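Local atomic coordinates of MdbA protein (Corynebacterium diphtheriae, PDB entry 5C00), a protein that acts as a thiol-disulfide oxidoreductase needed for viability, pilus assembly, toxin production and virulence, probably by forming disulfide bonds in exported proteins. Residues V64-G67 and P68-K71; I199-W202 and V203-T207; T115-N118 and Y119-L122; N172-K175 and L176-D179. All blocks are in the same frame, centred on the assembly; numbering follows the deposited sequence. Where two conformers were deposited one is given.

Overall arrangement
Along the chain of MdbA the order is interaction 1, then 3, 4 and 2. Interaction 1, on helix 56-74, touches two others: its centre lies about 10 Å from that of interaction 2, at the start of helix 202-207, and about 14 Å from that of interaction 3, on helix 113-125. Interaction 4, on helix 162-180, stands apart, with centres 21 to 25 Å from the rest. Helices 56-74, 162-180 and 202-207 pack on the thioredoxin-type sheet, whereas helix 113-125 probably belongs to the helical region that DsbA-like proteins insert into the thioredoxin fold. Helix 56-74, which begins at the probable CxxC motif, thus joins the two parts through contacts that are each local.

Interaction 1: residues V64-G67 and P68-K71; sequences VTDG and PMTK
M69 N donates to T65 O at 2.8 Å and K71 N to G67 O at 3.2 Å, two i to i+4 helical bonds close to a break at P68, whose ring nitrogen has no hydrogen to give. In place of the missing bond P68 CD rests 3.6 Å from V64 O, and the helix kinks there, as helices commonly do at an internal proline.

D66 O accepts T70 N at 2.9 Å and, in one of two T70 conformers and so less surely, T70 OG1 at 2.7 Å from the opposite face of the carbonyl plane. The second bond follows from chi1 of -55°, which sets the hydroxyl beside its own backbone N, facing the preceding turn.

D66 and the selenomethionine M69 run side by side in the same direction. The M69 chain is straight as far as SE and then bends (chi3 76°), bringing CE to 3.9 Å from D66 OD1. The other carboxylate oxygen, OD2, makes a salt bridge with R120.

Helix 56-74 is the crossover of a beta-alpha-beta unit between strands 45-52 and 78-85. M69 reaches I78 and V80 of the latter strand and W202 and V203 of helix 202-207, while D66, M69 and T70 all meet W117 of helix 113-125.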
# COMPACT_ATOMS: atom_id res chain seq x y z
N VAL A 64 1.25 14.14 -2.08
CA VAL A 64 2.07 15.10 -1.36
C VAL A 64 3.23 14.45 -0.61
O VAL A 64 4.31 14.98 -0.59
CB VAL A 64 1.20 15.92 -0.38
CG1 VAL A 64 2.07 16.81 0.51
CG2 VAL A 64 0.18 16.75 -1.15
N THR A 65 3.01 13.31 0.03
CA THR A 65 4.00 12.80 0.97
C THR A 65 4.76 11.56 0.49
O THR A 65 5.76 11.18 1.12
CB THR A 65 3.39 12.55 2.36
OG1 THR A 65 2.43 11.48 2.33
CG2 THR A 65 2.71 13.81 2.87
N ASP A 66 4.31 10.89 -0.59
CA ASP A 66 5.03 9.69 -1.06
C ASP A 66 6.50 9.97 -1.40
O ASP A 66 7.40 9.20 -1.06
CB ASP A 66 4.36 9.05 -2.27
CG ASP A 66 3.20 8.14 -1.89
OD1 ASP A 66 2.95 7.83 -0.68
OD2 ASP A 66 2.54 7.69 -2.85
N GLY A 67 6.75 11.09 -2.06
CA GLY A 67 8.09 11.46 -2.43
C GLY A 67 9.01 11.64 -1.24
O GLY A 67 10.03 10.97 -1.15
N PRO A 68 8.67 12.55 -0.33
CA PRO A 68 9.50 12.71 0.85
C PRO A 68 9.58 11.46 1.69
O PRO A 68 10.66 11.17 2.23
CB PRO A 68 8.83 13.83 1.64
CG PRO A 68 7.84 14.44 0.74
CD PRO A 68 7.62 13.57 -0.44
N MSE A 69 8.48 10.70 1.77
CA MSE A 69 8.49 9.45 2.54
C MSE A 69 9.53 8.52 1.97
O MSE A 69 10.28 7.93 2.73
CB MSE A 69 7.11 8.77 2.54
CG MSE A 69 7.10 7.46 3.35
SE MSE A 69 5.36 6.58 3.22
CE MSE A 69 5.64 5.93 1.42
N THR A 70 9.54 8.34 0.65
CA THR A 70 10.53 7.48 -0.01
C THR A 70 11.97 7.90 0.37
O THR A 70 12.79 7.09 0.69
CB THR A 70 10.36 7.52 -1.54
OG1 THR A 70 9.02 7.18 -1.89
CG2 THR A 70 11.30 6.56 -2.23
N LYS A 71 12.24 9.19 0.31
CA LYS A 71 13.58 9.68 0.65
C LYS A 71 13.97 9.38 2.08
O LYS A 71 15.10 8.99 2.36
CB LYS A 71 13.74 11.17 0.38
CG LYS A 71 13.50 11.57 -1.07
CD LYS A 71 14.33 10.76 -2.07
CE LYS A 71 13.51 9.77 -2.89
NZ LYS A 71 14.20 9.11 -4.06

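Interaction 2: residues I199-W202 and V203-T207; sequences IETW and VEQAT
W202 and V203 open the last helix of the thioredoxin-type fold, and T201 occupies the N-cap position just before it.

Backbone bonds start the helix in the usual i to i+4 pattern: Q205 N donates to T201 O at 3.0 Å, and A206 N to W202 O at 2.8 Å. One residue further on, V203 O accepts from both the backbone N and the hydroxyl of T207, OG1 lying 3.0 Å from V203 O.

The apolar part is carried by the indole. With chi1 at 74°, W202 CG stands between its own N and carbonyl carbon, and this lays the ring forward over the backbone N of V203. V203 CG2 sits over the six-membered ring, 3.5 Å from its centroid and only 9° off the normal, a clear CH-pi contact between sequence neighbours. A206 CB approaches more loosely, 4.4 Å from W202 CE3. Beyond the turn the indole packs on I47 and V188 of the sheet, and its NE1 makes a weak hydrogen bond with T65 OG1 of helix 56-74, so this one ring ties the helix start to both.

Among the polar side chains, Q205 NE2 turns back along the chain to N197 O. E204 OE1 lies 3.8 Å from T201 CB. The T201 hydroxyl is taken up by G198 O and provides no cap for the helix. A water does part of that work instead: it accepts from V203 N at 2.8 Å and donates to E200 O at 3.0 Å.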
# COMPACT_ATOMS: atom_id res chain seq x y z
N ILE A 199 -0.86 17.07 8.80
CA ILE A 199 -0.64 15.75 8.23
C ILE A 199 0.18 15.80 6.94
O ILE A 199 0.92 14.86 6.66
CB ILE A 199 -2.00 15.02 8.00
CG1 ILE A 199 -1.79 13.55 7.65
CG2 ILE A 199 -2.83 15.71 6.96
CD1 ILE A 199 -1.26 12.75 8.80
N GLU A 200 0.06 16.87 6.18
CA GLU A 200 0.85 17.02 4.95
C GLU A 200 2.34 17.06 5.21
O GLU A 200 3.14 16.82 4.29
CB GLU A 200 0.49 18.30 4.20
CG GLU A 200 -0.88 18.25 3.58
CD GLU A 200 -1.17 19.47 2.72
OE1 GLU A 200 -0.24 20.00 2.07
OE2 GLU A 200 -2.35 19.87 2.66
N THR A 201 2.71 17.36 6.44
CA THR A 201 4.11 17.47 6.79
C THR A 201 4.55 16.37 7.74
O THR A 201 5.54 16.53 8.45
CB THR A 201 4.43 18.86 7.42
OG1 THR A 201 3.90 18.96 8.75
CG2 THR A 201 3.84 19.94 6.59
N TRP A 202 3.84 15.24 7.74
CA TRP A 202 4.15 14.19 8.68
C TRP A 202 5.58 13.67 8.54
O TRP A 202 6.17 13.29 9.54
CB TRP A 202 3.13 13.05 8.61
CG TRP A 202 3.19 12.13 7.42
CD1 TRP A 202 2.42 12.16 6.32
CD2 TRP A 202 4.06 11.00 7.29
NE1 TRP A 202 2.76 11.10 5.48
CE2 TRP A 202 3.75 10.37 6.07
CE3 TRP A 202 5.04 10.44 8.11
CZ2 TRP A 202 4.40 9.22 5.63
CZ3 TRP A 202 5.70 9.28 7.66
CH2 TRP A 202 5.37 8.70 6.44
N VAL A 203 6.11 13.65 7.32
CA VAL A 203 7.44 13.10 7.11
C VAL A 203 8.48 14.03 7.78
O VAL A 203 9.39 13.55 8.50
CB VAL A 203 7.75 12.91 5.61
CG1 VAL A 203 9.17 12.37 5.43
CG2 VAL A 203 6.73 11.97 4.94
N GLU A 204 8.28 15.35 7.63
CA GLU A 204 9.15 16.33 8.34
C GLU A 204 9.07 16.11 9.82
O GLU A 204 10.06 16.14 10.53
CB GLU A 204 8.74 17.78 8.10
CG GLU A 204 8.90 18.31 6.70
CD GLU A 204 8.24 19.67 6.52
OE1 GLU A 204 7.58 19.85 5.46
OE2 GLU A 204 8.34 20.55 7.42
N GLN A 205 7.85 15.90 10.30
CA GLN A 205 7.61 15.69 11.71
C GLN A 205 8.30 14.45 12.20
O GLN A 205 8.86 14.44 13.27
CB GLN A 205 6.13 15.56 11.99
CG GLN A 205 5.34 16.84 11.77
CD GLN A 205 3.92 16.75 12.32
OE1 GLN A 205 3.70 16.38 13.48
NE2 GLN A 205 2.95 17.12 11.49
N ALA A 206 8.28 13.39 11.38
CA ALA A 206 8.95 12.14 11.73
C ALA A 206 10.47 12.22 11.72
O ALA A 206 11.12 11.46 12.44
CB ALA A 206 8.52 11.03 10.79
N THR A 207 11.03 13.09 10.88
CA THR A 207 12.48 13.16 10.71
C THR A 207 13.05 14.27 11.55
O THR A 207 14.26 14.50 11.54
CB THR A 207 12.90 13.34 9.24
OG1 THR A 207 12.22 14.45 8.67
CG2 THR A 207 12.52 12.11 8.45
O HOH W 1 5.49 15.02 4.96

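Interaction 3: residues T115-N118 and Y119-L122; sequences TYWN and YRAL
R120 reaches back along its helix between W117 and Y116, and its conformation decides how each is met. CG is anti to the backbone N (chi1 167°), and the chain stays extended to NE before the guanidinium turns off it. NH1 thereby comes 3.6 Å from W117 CZ3. The approach is oblique, with guanidinium and indole planes 23° apart.

A water completes the link. It accepts from R120 NH1 at 2.6 Å, lying in the guanidinium plane at its edge, and donates to W117 O at 2.9 Å. The same water oxygen sits 3.1 Å above the plane of the W117 indole, over the ring centre, so two hydrogen bonds and the indole face together help to place it.

These residues lie on helix 113-125, probably part of the helical region that DsbA-like proteins insert into the thioredoxin fold. R120 projects from it toward the sheet, where NE pairs with E51, and its side chain lies near the probable CxxC redox motif without touching it.

Y116, likewise with CG anti to its N, brings OH to 3.8 Å from R120 CD, its ring inclined 37° to the guanidinium. Y119, from another side of the helix, points among helices 96-109 and 136-145, where its hydroxyl bonds to F139 O, while its CB packs 3.2 Å from T115 O. The N118 amide bonds through ND2 to E114 O, one turn earlier in the same helix, and through OD1 to E20 N.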
# COMPACT_ATOMS: atom_id res chain seq x y z
N THR A 115 8.44 -3.14 -8.07
CA THR A 115 7.11 -3.38 -8.65
C THR A 115 5.99 -2.99 -7.67
O THR A 115 5.06 -2.26 -8.02
CB THR A 115 7.01 -4.87 -9.08
OG1 THR A 115 7.99 -5.10 -10.09
CG2 THR A 115 5.67 -5.16 -9.67
N TYR A 116 6.12 -3.44 -6.42
CA TYR A 116 5.16 -3.11 -5.39
C TYR A 116 4.97 -1.61 -5.28
O TYR A 116 3.84 -1.08 -5.34
CB TYR A 116 5.57 -3.65 -4.04
CG TYR A 116 4.66 -3.14 -2.97
CD1 TYR A 116 3.35 -3.61 -2.84
CD2 TYR A 116 5.04 -2.09 -2.16
CE1 TYR A 116 2.49 -3.07 -1.91
CE2 TYR A 116 4.17 -1.54 -1.25
CZ TYR A 116 2.90 -2.04 -1.15
OH TYR A 116 2.06 -1.52 -0.23
N TRP A 117 6.07 -0.90 -5.14
CA TRP A 117 5.95 0.54 -4.97
C TRP A 117 5.21 1.23 -6.13
O TRP A 117 4.32 2.08 -5.95
CB TRP A 117 7.34 1.13 -4.81
CG TRP A 117 7.29 2.56 -4.76
CD1 TRP A 117 7.61 3.41 -5.73
CD2 TRP A 117 6.82 3.34 -3.67
NE1 TRP A 117 7.39 4.70 -5.33
CE2 TRP A 117 6.93 4.68 -4.06
CE3 TRP A 117 6.34 3.03 -2.38
CZ2 TRP A 117 6.55 5.73 -3.23
CZ3 TRP A 117 5.97 4.09 -1.55
CH2 TRP A 117 6.09 5.41 -1.98
N ASN A 118 5.61 0.87 -7.35
CA ASN A 118 4.98 1.47 -8.51
C ASN A 118 3.54 1.04 -8.72
O ASN A 118 2.73 1.81 -9.21
CB ASN A 118 5.82 1.19 -9.75
CG ASN A 118 7.07 2.06 -9.78
OD1 ASN A 118 6.98 3.27 -10.04
ND2 ASN A 118 8.20 1.49 -9.41
N TYR A 119 3.23 -0.19 -8.32
CA TYR A 119 1.88 -0.73 -8.40
C TYR A 119 0.97 -0.02 -7.43
O TYR A 119 -0.09 0.46 -7.81
CB TYR A 119 1.90 -2.21 -8.12
CG TYR A 119 0.62 -2.92 -8.40
CD1 TYR A 119 0.10 -2.96 -9.67
CD2 TYR A 119 -0.04 -3.57 -7.42
CE1 TYR A 119 -1.06 -3.66 -9.97
CE2 TYR A 119 -1.22 -4.26 -7.71
CZ TYR A 119 -1.70 -4.34 -8.98
OH TYR A 119 -2.86 -5.08 -9.25
N ARG A 120 1.41 0.17 -6.19
CA ARG A 120 0.65 0.96 -5.20
C ARG A 120 0.37 2.37 -5.72
O ARG A 120 -0.78 2.85 -5.61
CB ARG A 120 1.43 1.04 -3.87
CG ARG A 120 0.89 2.08 -2.88
CD ARG A 120 1.67 2.06 -1.57
NE ARG A 120 1.21 3.14 -0.68
CZ ARG A 120 1.62 4.42 -0.76
NH1 ARG A 120 2.48 4.79 -1.69
NH2 ARG A 120 1.15 5.36 0.08
N ALA A 121 1.41 3.02 -6.23
CA ALA A 121 1.28 4.40 -6.71
C ALA A 121 0.20 4.45 -7.82
O ALA A 121 -0.62 5.37 -7.84
CB ALA A 121 2.60 4.94 -7.23
N LEU A 122 0.24 3.52 -8.75
CA LEU A 122 -0.72 3.49 -9.84
C LEU A 122 -2.17 3.27 -9.37
O LEU A 122 -3.09 4.01 -9.76
CB LEU A 122 -0.32 2.43 -10.87
CG LEU A 122 -1.21 2.30 -12.11
CD1 LEU A 122 -1.54 3.64 -12.69
CD2 LEU A 122 -0.48 1.44 -13.16
O HOH W 2 3.54 4.09 -3.99

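Interaction 4: residues N172-K175 and L176-D179; sequences NSKK and LEKD
Near the C-terminal end of helix 162-180, a long helix lying on the sheet of the thioredoxin-type fold, K175 and D179 meet one turn apart. The lysine leaves the helix with CG anti to its backbone N (chi1 -175°) and runs straight until its last torsion, which bends the ammonium group toward the aspartate. K175 NZ then stands 3.3 Å from D179 OD2, a salt bridge whose hydrogen bond is weak. D179 leans back to meet it: with chi1 at -56° the carboxylate lies beside its own N, and CG comes within 3.4 Å of K175 O. The two side chains cross at an angle, and D179 OD2 is also 3.6 Å from K175 CG, so the acid touches the alkyl stem as well as the charge.

Four regular i to i+4 backbone bonds join the two segments, among them D179 N to K175 O at 2.9 Å. E177 lies against the preceding turn, its CG 3.3 Å from S173 O. K174 NZ stays 6.3 Å from E177 OE1 and pairs instead with E170.

The opposite fate awaits L176, which is buried against Y50, L85 and F189 of three neighbouring strands. The K175 side chain also touches D48, Y50 and R83 of this sheet, and N172 bonds to R83 and to S31 O.

A carboxylate near the C-terminal end of a helix would be expected to interact unfavourably with the helix dipole. K175 probably offsets that cost in part, although a bridge this long and partly exposed to solvent should contribute only modestly.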
# COMPACT_ATOMS: atom_id res chain seq x y z
N ASN A 172 -5.63 -4.63 11.34
CA ASN A 172 -5.27 -3.27 11.25
C ASN A 172 -6.39 -2.35 11.67
O ASN A 172 -6.12 -1.33 12.28
CB ASN A 172 -4.78 -2.96 9.79
CG ASN A 172 -3.41 -3.57 9.51
OD1 ASN A 172 -2.57 -3.67 10.40
ND2 ASN A 172 -3.16 -3.93 8.27
N SER A 173 -7.65 -2.68 11.37
CA SER A 173 -8.72 -1.81 11.84
C SER A 173 -8.88 -1.92 13.36
O SER A 173 -9.18 -0.93 14.00
CB SER A 173 -10.04 -2.10 11.14
OG SER A 173 -10.49 -3.39 11.41
N LYS A 174 -8.65 -3.10 13.93
CA LYS A 174 -8.69 -3.22 15.38
C LYS A 174 -7.57 -2.43 16.06
O LYS A 174 -7.81 -1.76 17.09
CB LYS A 174 -8.66 -4.68 15.82
CG LYS A 174 -9.96 -5.42 15.56
CD LYS A 174 -9.78 -6.86 16.04
CE LYS A 174 -11.11 -7.61 16.11
NZ LYS A 174 -11.58 -7.97 14.75
N LYS A 175 -6.36 -2.48 15.49
CA LYS A 175 -5.25 -1.66 15.96
C LYS A 175 -5.58 -0.19 15.85
O LYS A 175 -5.31 0.56 16.78
CB LYS A 175 -3.92 -1.99 15.26
CG LYS A 175 -2.71 -1.25 15.80
CD LYS A 175 -1.46 -1.68 15.03
CE LYS A 175 -0.22 -0.89 15.41
NZ LYS A 175 0.02 -0.86 16.88
N LEU A 176 -6.20 0.22 14.75
CA LEU A 176 -6.53 1.63 14.59
C LEU A 176 -7.62 2.05 15.57
O LEU A 176 -7.58 3.15 16.11
CB LEU A 176 -6.97 1.89 13.15
CG LEU A 176 -7.28 3.34 12.79
CD1 LEU A 176 -6.06 4.17 13.07
CD2 LEU A 176 -7.66 3.47 11.34
N GLU A 177 -8.58 1.18 15.82
CA GLU A 177 -9.59 1.47 16.84
C GLU A 177 -8.98 1.66 18.20
O GLU A 177 -9.35 2.58 18.90
CB GLU A 177 -10.63 0.36 16.89
CG GLU A 177 -11.59 0.50 15.75
CD GLU A 177 -12.49 -0.69 15.57
OE1 GLU A 177 -12.05 -1.82 15.86
OE2 GLU A 177 -13.61 -0.47 15.09
N LYS A 178 -8.05 0.78 18.56
CA LYS A 178 -7.38 0.80 19.85
C LYS A 178 -6.51 2.07 19.97
O LYS A 178 -6.59 2.78 20.98
CB LYS A 178 -6.53 -0.46 19.98
CG LYS A 178 -5.70 -0.65 21.24
CD LYS A 178 -4.64 -1.71 20.94
CE LYS A 178 -4.39 -2.67 22.10
NZ LYS A 178 -3.13 -2.37 22.83
N ASP A 179 -5.70 2.37 18.95
CA ASP A 179 -4.81 3.51 19.05
C ASP A 179 -5.44 4.86 18.69
O ASP A 179 -4.90 5.91 19.04
CB ASP A 179 -3.57 3.32 18.18
CG ASP A 179 -2.81 2.05 18.51
OD1 ASP A 179 -3.10 1.43 19.56
OD2 ASP A 179 -1.91 1.69 17.70